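Local coordinates for protein DnaJ homolog subfamily C member 10 (Mus musculus, PDB 3APQ) that acts as an endoplasmic reticulum disulfide reductase in protein folding and in degradation of misfolded proteins, here as its J domain and first thioredoxin domain, at residues Gly91-Asp96 with Thr135-Ala140; Pro97-Leu102 with Ile149-Cys154. All coordinates share one frame; numbering follows the deposited sequence.

Interaction 1: residues Gly91-Asp96 with Thr135-Ala140; sequences GIYDDD and TWREFA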
# COMPACT_ATOMS: atom_id res chain seq x y z
N GLY A 91 -3.26 -0.21 5.16
CA GLY A 91 -1.81 -0.51 5.27
C GLY A 91 -1.56 -1.98 5.52
O GLY A 91 -0.79 -2.35 6.41
N ILE A 92 -2.25 -2.82 4.74
CA ILE A 92 -2.33 -4.26 4.99
C ILE A 92 -1.00 -4.92 5.30
O ILE A 92 -0.91 -5.80 6.16
CB ILE A 92 -2.92 -5.00 3.65
CG1 ILE A 92 -4.39 -4.62 3.51
CG2 ILE A 92 -2.88 -6.48 3.72
CD1 ILE A 92 -5.10 -4.53 4.91
N TYR A 93 0.01 -4.56 4.53
CA TYR A 93 1.28 -5.29 4.66
C TYR A 93 2.36 -4.52 5.35
O TYR A 93 3.50 -4.93 5.24
CB TYR A 93 1.80 -5.76 3.27
CG TYR A 93 0.85 -6.81 2.66
CD1 TYR A 93 0.63 -8.05 3.28
CD2 TYR A 93 0.15 -6.52 1.47
CE1 TYR A 93 -0.23 -9.01 2.71
CE2 TYR A 93 -0.74 -7.43 0.94
CZ TYR A 93 -0.91 -8.68 1.56
OH TYR A 93 -1.79 -9.56 1.00
N ASP A 94 1.99 -3.43 6.03
CA ASP A 94 2.96 -2.52 6.70
C ASP A 94 3.75 -3.13 7.83
O ASP A 94 4.81 -2.61 8.19
CB ASP A 94 2.29 -1.26 7.20
CG ASP A 94 1.92 -0.30 6.04
OD1 ASP A 94 2.31 -0.58 4.86
OD2 ASP A 94 1.23 0.70 6.32
N ASP A 95 3.22 -4.20 8.44
CA ASP A 95 3.96 -4.89 9.49
C ASP A 95 4.64 -6.18 9.03
O ASP A 95 5.04 -6.95 9.90
CB ASP A 95 3.03 -5.24 10.67
CG ASP A 95 2.42 -4.04 11.32
OD1 ASP A 95 3.11 -3.01 11.51
OD2 ASP A 95 1.23 -4.11 11.68
N ASP A 96 4.74 -6.41 7.71
CA ASP A 96 5.37 -7.58 7.11
C ASP A 96 6.61 -7.09 6.38
O ASP A 96 6.52 -6.60 5.26
CB ASP A 96 4.38 -8.27 6.15
CG ASP A 96 3.06 -8.50 6.82
OD1 ASP A 96 3.10 -9.19 7.86
OD2 ASP A 96 2.02 -7.93 6.38
N THR A 135 -1.54 -15.96 3.63
CA THR A 135 -0.70 -16.81 2.78
C THR A 135 0.35 -16.01 2.05
O THR A 135 1.50 -16.46 1.99
CB THR A 135 -1.55 -17.52 1.74
OG1 THR A 135 -2.59 -18.24 2.39
CG2 THR A 135 -0.73 -18.51 0.86
N TRP A 136 -0.00 -14.82 1.53
CA TRP A 136 0.99 -13.99 0.88
C TRP A 136 2.13 -13.69 1.90
O TRP A 136 3.30 -13.69 1.54
CB TRP A 136 0.33 -12.70 0.39
CG TRP A 136 1.17 -11.87 -0.53
CD1 TRP A 136 1.71 -10.64 -0.28
CD2 TRP A 136 1.63 -12.26 -1.84
NE1 TRP A 136 2.42 -10.20 -1.39
CE2 TRP A 136 2.40 -11.18 -2.35
CE3 TRP A 136 1.43 -13.40 -2.64
CZ2 TRP A 136 3.00 -11.22 -3.64
CZ3 TRP A 136 2.03 -13.45 -3.92
CH2 TRP A 136 2.79 -12.37 -4.40
N ARG A 137 1.78 -13.39 3.14
CA ARG A 137 2.79 -13.11 4.18
C ARG A 137 3.67 -14.35 4.46
O ARG A 137 4.88 -14.22 4.59
CB ARG A 137 2.11 -12.74 5.50
CG ARG A 137 1.35 -11.41 5.46
CD ARG A 137 0.61 -11.23 6.79
NE ARG A 137 -0.09 -9.96 6.70
CZ ARG A 137 -1.41 -9.82 6.75
NH1 ARG A 137 -2.18 -10.89 7.03
NH2 ARG A 137 -1.94 -8.61 6.57
N GLU A 138 3.04 -15.54 4.56
CA GLU A 138 3.79 -16.77 4.85
C GLU A 138 4.71 -17.11 3.67
O GLU A 138 5.89 -17.50 3.85
CB GLU A 138 2.82 -17.95 5.15
CG GLU A 138 3.57 -19.30 5.38
CD GLU A 138 2.63 -20.53 5.57
OE1 GLU A 138 1.52 -20.56 4.95
OE2 GLU A 138 3.05 -21.46 6.31
N PHE A 139 4.19 -16.93 2.46
CA PHE A 139 4.97 -17.16 1.25
C PHE A 139 6.18 -16.21 1.20
O PHE A 139 7.33 -16.63 0.90
CB PHE A 139 4.03 -16.95 0.04
CG PHE A 139 4.74 -16.62 -1.23
CD1 PHE A 139 5.51 -17.57 -1.88
CD2 PHE A 139 4.62 -15.36 -1.79
CE1 PHE A 139 6.15 -17.25 -3.07
CE2 PHE A 139 5.29 -15.04 -2.95
CZ PHE A 139 6.06 -16.01 -3.60
N ALA A 140 5.94 -14.92 1.48
CA ALA A 140 7.02 -13.92 1.43
C ALA A 140 8.15 -14.26 2.41
O ALA A 140 9.34 -14.07 2.10
CB ALA A 140 6.48 -12.44 1.67

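Interaction 2: residues Pro97-Leu102 with Ile149-Cys154; sequences PEIITL and IGAVNC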
# COMPACT_ATOMS: atom_id res chain seq x y z
N PRO A 97 7.79 -7.19 7.04
CA PRO A 97 8.96 -6.57 6.43
C PRO A 97 9.40 -7.30 5.15
O PRO A 97 10.10 -6.71 4.33
CB PRO A 97 10.05 -6.70 7.56
CG PRO A 97 9.57 -7.76 8.45
CD PRO A 97 8.05 -7.61 8.42
N GLU A 98 8.92 -8.53 4.94
CA GLU A 98 9.25 -9.30 3.70
C GLU A 98 8.54 -8.88 2.43
O GLU A 98 8.90 -9.33 1.32
CB GLU A 98 8.94 -10.79 3.92
CG GLU A 98 9.73 -11.43 5.11
CD GLU A 98 9.11 -11.15 6.46
OE1 GLU A 98 7.98 -10.58 6.52
OE2 GLU A 98 9.75 -11.52 7.46
N ILE A 99 7.57 -8.01 2.61
CA ILE A 99 6.75 -7.51 1.52
C ILE A 99 6.93 -6.00 1.32
O ILE A 99 6.83 -5.27 2.26
CB ILE A 99 5.27 -7.83 1.77
CG1 ILE A 99 5.03 -9.32 1.67
CG2 ILE A 99 4.38 -7.12 0.87
CD1 ILE A 99 3.82 -9.75 2.36
N ILE A 100 7.22 -5.59 0.10
CA ILE A 100 7.33 -4.15 -0.09
C ILE A 100 6.04 -3.62 -0.72
O ILE A 100 5.60 -4.12 -1.75
CB ILE A 100 8.54 -3.80 -1.04
CG1 ILE A 100 9.89 -4.42 -0.59
CG2 ILE A 100 8.64 -2.29 -1.30
CD1 ILE A 100 10.20 -4.32 0.88
N THR A 101 5.40 -2.62 -0.08
CA THR A 101 4.20 -2.02 -0.67
C THR A 101 4.65 -0.88 -1.55
O THR A 101 5.32 0.06 -1.08
CB THR A 101 3.26 -1.53 0.42
OG1 THR A 101 2.82 -2.67 1.15
CG2 THR A 101 2.03 -0.81 -0.16
N LEU A 102 4.33 -0.99 -2.84
CA LEU A 102 4.92 -0.12 -3.86
C LEU A 102 3.87 0.90 -4.27
O LEU A 102 2.74 0.51 -4.60
CB LEU A 102 5.29 -0.93 -5.11
CG LEU A 102 6.39 -1.98 -4.86
CD1 LEU A 102 6.29 -3.09 -5.98
CD2 LEU A 102 7.76 -1.26 -4.85
N ILE A 149 9.29 -9.46 -3.34
CA ILE A 149 7.87 -9.66 -3.18
C ILE A 149 7.25 -8.29 -2.89
O ILE A 149 7.66 -7.57 -1.95
CB ILE A 149 7.52 -10.67 -2.02
CG1 ILE A 149 8.23 -12.04 -2.19
CG2 ILE A 149 5.98 -10.70 -1.76
CD1 ILE A 149 8.01 -12.72 -3.53
N GLY A 150 6.24 -7.96 -3.70
CA GLY A 150 5.56 -6.64 -3.65
C GLY A 150 4.06 -6.72 -3.45
O GLY A 150 3.44 -7.80 -3.56
N ALA A 151 3.48 -5.57 -3.15
CA ALA A 151 2.04 -5.44 -3.04
C ALA A 151 1.71 -4.07 -3.57
O ALA A 151 2.48 -3.11 -3.35
CB ALA A 151 1.61 -5.57 -1.55
N VAL A 152 0.60 -3.96 -4.29
CA VAL A 152 0.11 -2.66 -4.77
C VAL A 152 -1.35 -2.47 -4.32
O VAL A 152 -2.21 -3.31 -4.59
CB VAL A 152 0.21 -2.51 -6.29
CG1 VAL A 152 -0.60 -1.28 -6.75
CG2 VAL A 152 1.66 -2.35 -6.77
N ASN A 153 -1.61 -1.36 -3.63
CA ASN A 153 -2.95 -1.04 -3.20
C ASN A 153 -3.60 -0.24 -4.33
O ASN A 153 -3.39 1.00 -4.48
CB ASN A 153 -2.92 -0.21 -1.91
CG ASN A 153 -4.31 0.20 -1.43
OD1 ASN A 153 -5.32 -0.14 -2.04
ND2 ASN A 153 -4.35 0.97 -0.34
N CYS A 154 -4.41 -0.95 -5.10
CA CYS A 154 -5.18 -0.31 -6.16
C CYS A 154 -6.20 0.70 -5.67
O CYS A 154 -6.59 1.55 -6.46
CB CYS A 154 -5.87 -1.32 -7.07
SG CYS A 154 -4.69 -2.44 -7.82
O HOH W 1 10.11 -8.13 -0.94
O HOH W 2 0.39 0.86 -3.38

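Interaction 1: residues Gly91-Asp96 with Thr135-Ala140
Tyr93 and Trp136 form the tightly packed side of this contact. Trp136 CD1 lies over one face of the phenol ring, 3.8 Å from Tyr93 CZ. The two rings meet obliquely, with their planes 56° apart. Ile92 CG2 sits against a face of the phenol ring, over its centre. Arg137 CG touches the ring at its edge. The indole also packs edge-to-face with Phe118 and, like Tyr93, touches Ile99 in the thioredoxin core.

The other side is polar and partly open to solvent. There Arg137 leaves helix 127-142 with CG beside the backbone N (chi1 -67°), then runs extended from CG to NE to reach the loop. Its NE donates to Asp96 OD2 at 2.9 Å in a salt bridge, from above the carboxylate plane. Its NH2 donates to the backbone carbonyl Ile92 O at 3.0 Å. Both acceptors lie near the guanidinium plane, off the edge with NE and NH2, and so limit its rotation. Two overlapping type I turns, Gly91-Asp94 and Tyr93-Asp96, bring these acceptors to one arginine.

Elsewhere on the loop, Asp94 makes a salt bridge with Arg20 of the J domain. A leucine in place of Arg137 would probably leave the Asp96 carboxylate without its charged mate and the Ile92 carbonyl without this donor. The loop is thus joined by charge to both domains, and by aromatic packing to the thioredoxin side.

Interaction 2: residues Pro97-Leu102 with Ile149-Cys154
Glu98 O and Ile149 N are bridged by a water at the start of a parallel strand pair in the thioredoxin fold. The water donates to Glu98 O and accepts from Ile149 N. Strand 100-101 is an edge strand of the sheet, and strand 148-153 separates it from strand 117-122.

Ile99 comes next and turns its side chain into the core. Its CG1 meets Ile149 CG2 at 3.8 Å. The other branch, CG2, is anti to the backbone N and reaches Ala151 CB at 4.0 Å.

Ile100 carries two of the three direct backbone bonds. Its N donates to Ile149 O almost straight, at 174°. Its O accepts from Ala151 N at 2.9 Å in a more bent bond, at 140°. Gly150 CA also comes to 3.2 Å from Ile100 O, a CA-H...O contact. A CB at Gly150 would lie 3.0 Å from Leu102 CD1 as it stands, too close for that packing.

Thr101 pairs with Ala151, and both side chains lie on the same face of the sheet. Thr101 OG1 sits 4.1 Å from Ala151 CB.

Leu102 N closes the ladder on Ala151 O. Its side chain packs on Phe107 of helix 104-113, as does Val152. At the far end a second water donates to Leu102 O at 2.7 Å and accepts from Asn153 N.

Overall arrangement
Interaction 2 is the more buried contact and interaction 1 is only partly buried. Their centres lie about 8 Å apart. Their first segments are consecutive, since residues 91-96 run directly into 97-102. Their second segments lie on helix 127-142 and strand 148-153, which follow each other in sequence. Interaction 2 adds an edge strand to the sheet by backbone bonds, with apolar side chains around it. Interaction 1 holds a loop through helix side chains that meet both side chains and a backbone carbonyl, and its charges sit at the partly open side. The contacts touch directly: Tyr93 CD2 lies 3.5 Å from Ala151 CB, and Ala140 CB is 3.4 Å from Ile99 CG1.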